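Local atomic coordinates of xenavidin (Xenopus tropicalis, PDB entry 2UZ2), a protein that binds biotin in the pocket at one end of its beta-barrel, as a frog member of the avidin family. Residues 9-14 and 19-24. Sequence-based numbering, arbitrary orientation.
Sequences QGQWRN and NLIIES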
# COMPACT_ATOMS: atom_id res chain seq x y z
N GLN B 9 11.51 16.57 -16.48
CA GLN B 9 12.91 16.39 -16.93
C GLN B 9 13.93 16.82 -15.89
O GLN B 9 13.72 17.81 -15.14
CB GLN B 9 13.21 17.20 -18.20
CG GLN B 9 12.43 16.77 -19.38
CD GLN B 9 11.17 17.61 -19.60
OE1 GLN B 9 10.56 18.10 -18.65
NE2 GLN B 9 10.78 17.77 -20.84
N GLY B 10 15.06 16.13 -15.89
CA GLY B 10 16.20 16.55 -15.08
C GLY B 10 16.41 15.68 -13.88
O GLY B 10 15.94 14.57 -13.84
N GLN B 11 17.13 16.22 -12.90
CA GLN B 11 17.57 15.43 -11.76
C GLN B 11 16.78 15.77 -10.53
O GLN B 11 16.47 16.94 -10.27
CB GLN B 11 19.05 15.67 -11.52
CG GLN B 11 19.87 15.31 -12.72
CD GLN B 11 21.29 14.93 -12.39
OE1 GLN B 11 22.17 15.10 -13.24
NE2 GLN B 11 21.53 14.42 -11.18
N TRP B 12 16.45 14.73 -9.77
CA TRP B 12 15.71 14.85 -8.53
C TRP B 12 16.38 13.95 -7.51
O TRP B 12 17.04 12.97 -7.87
CB TRP B 12 14.29 14.33 -8.72
CG TRP B 12 13.50 15.01 -9.82
CD1 TRP B 12 13.51 14.69 -11.17
CD2 TRP B 12 12.58 16.10 -9.68
NE1 TRP B 12 12.65 15.53 -11.86
CE2 TRP B 12 12.06 16.39 -10.96
CE3 TRP B 12 12.13 16.85 -8.57
CZ2 TRP B 12 11.12 17.42 -11.17
CZ3 TRP B 12 11.21 17.89 -8.79
CH2 TRP B 12 10.71 18.14 -10.07
N ARG B 13 16.19 14.27 -6.23
CA ARG B 13 16.70 13.39 -5.17
C ARG B 13 15.62 13.19 -4.14
O ARG B 13 14.79 14.07 -3.91
CB ARG B 13 17.90 14.03 -4.48
CG ARG B 13 17.67 15.40 -3.88
CD ARG B 13 18.81 15.83 -2.92
NE ARG B 13 18.72 15.17 -1.62
CZ ARG B 13 19.70 14.46 -1.07
NH1 ARG B 13 20.87 14.31 -1.69
NH2 ARG B 13 19.52 13.89 0.12
N ASN B 14 15.64 12.04 -3.49
CA ASN B 14 14.76 11.90 -2.32
C ASN B 14 15.53 11.99 -1.01
O ASN B 14 16.74 12.20 -1.01
CB ASN B 14 13.89 10.65 -2.41
CG ASN B 14 14.69 9.36 -2.34
OD1 ASN B 14 15.81 9.34 -1.82
ND2 ASN B 14 14.10 8.26 -2.85
N ASN B 19 18.81 9.13 -6.59
CA ASN B 19 18.82 10.09 -7.67
C ASN B 19 17.93 9.61 -8.81
O ASN B 19 18.17 8.53 -9.38
CB ASN B 19 20.28 10.23 -8.11
CG ASN B 19 20.47 11.16 -9.26
OD1 ASN B 19 19.88 12.25 -9.30
ND2 ASN B 19 21.34 10.78 -10.20
N LEU B 20 16.90 10.41 -9.16
CA LEU B 20 15.98 10.10 -10.26
C LEU B 20 16.33 11.04 -11.41
O LEU B 20 16.42 12.23 -11.18
CB LEU B 20 14.53 10.33 -9.79
CG LEU B 20 13.48 10.47 -10.90
CD1 LEU B 20 13.29 9.13 -11.69
CD2 LEU B 20 12.17 10.98 -10.28
N ILE B 21 16.59 10.51 -12.59
CA ILE B 21 16.89 11.40 -13.75
C ILE B 21 15.88 11.09 -14.82
O ILE B 21 15.72 9.94 -15.23
CB ILE B 21 18.33 11.24 -14.29
CG1 ILE B 21 19.34 11.55 -13.18
CG2 ILE B 21 18.54 12.20 -15.53
CD1 ILE B 21 20.81 11.42 -13.62
N ILE B 22 15.17 12.11 -15.27
CA ILE B 22 14.23 11.94 -16.39
C ILE B 22 14.85 12.62 -17.59
O ILE B 22 15.08 13.84 -17.57
CB ILE B 22 12.81 12.45 -16.02
CG1 ILE B 22 12.25 11.51 -14.94
CG2 ILE B 22 11.86 12.40 -17.25
CD1 ILE B 22 10.93 11.87 -14.33
N GLU B 23 15.12 11.81 -18.62
CA GLU B 23 15.92 12.18 -19.78
C GLU B 23 15.10 12.99 -20.78
O GLU B 23 15.58 13.96 -21.35
CB GLU B 23 16.43 10.92 -20.51
CG GLU B 23 17.53 10.10 -19.82
CD GLU B 23 17.59 8.60 -20.24
OE1 GLU B 23 16.80 8.14 -21.13
OE2 GLU B 23 18.42 7.86 -19.68
N SER B 24 13.86 12.56 -21.00
CA SER B 24 13.03 13.14 -22.05
C SER B 24 11.55 12.87 -21.78
O SER B 24 11.23 11.84 -21.17
CB SER B 24 13.44 12.53 -23.40
OG SER B 24 12.81 13.19 -24.47
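G10 and W12 pair with I22 and L20 through two antiparallel hydrogen-bonded pairs, the ladder of a beta hairpin whose strands, 10-14 and 19-24, approach to 4.6 Å. G10 N reaches I22 O at 2.8 Å, almost straight at 173° and on a lone pair of that carbonyl; I22 N returns a bond to G10 O. W12 N meets L20 O at 2.9 Å, nearly in line with its C=O, and L20 N answers to W12 O. CA-H...O contacts supplement the ladder, as from I21 CA to G10 O at 3.3 Å. The positive phi of G10 would jam a CB against the preceding carbonyl, which calls for glycine here.

On the face of W12, L20 and I22, the contact is mainly apolar. The indole lies alongside L20, its CD1 4.0 Å from L20 CD2, while L20 O sits at the ring edge, in plane. W12 NE1 bonds to L8 O, and R121 makes a cation-pi contact with the ring.

The other face carries Q11, I21 and N19. Q11, extended beyond CG, runs beside I21, its CD 3.8 Å from I21 CD1. Its NE2 ends 3.3 Å from N19 OD1, a weak, bent bond (132°) that belongs to one of two modelled conformers of N19 and is therefore doubtful; the amide planes are there turned 45° apart.

N14 lies beside this ladder; its ND2 hydrogen-bonds biotin O3 and its OD1 accepts from S18 N. The chemistry thus implies a hairpin held chiefly by its backbone, with an apolar inner face and a doubtful, weak amide contact on the other, leading directly into the biotin site.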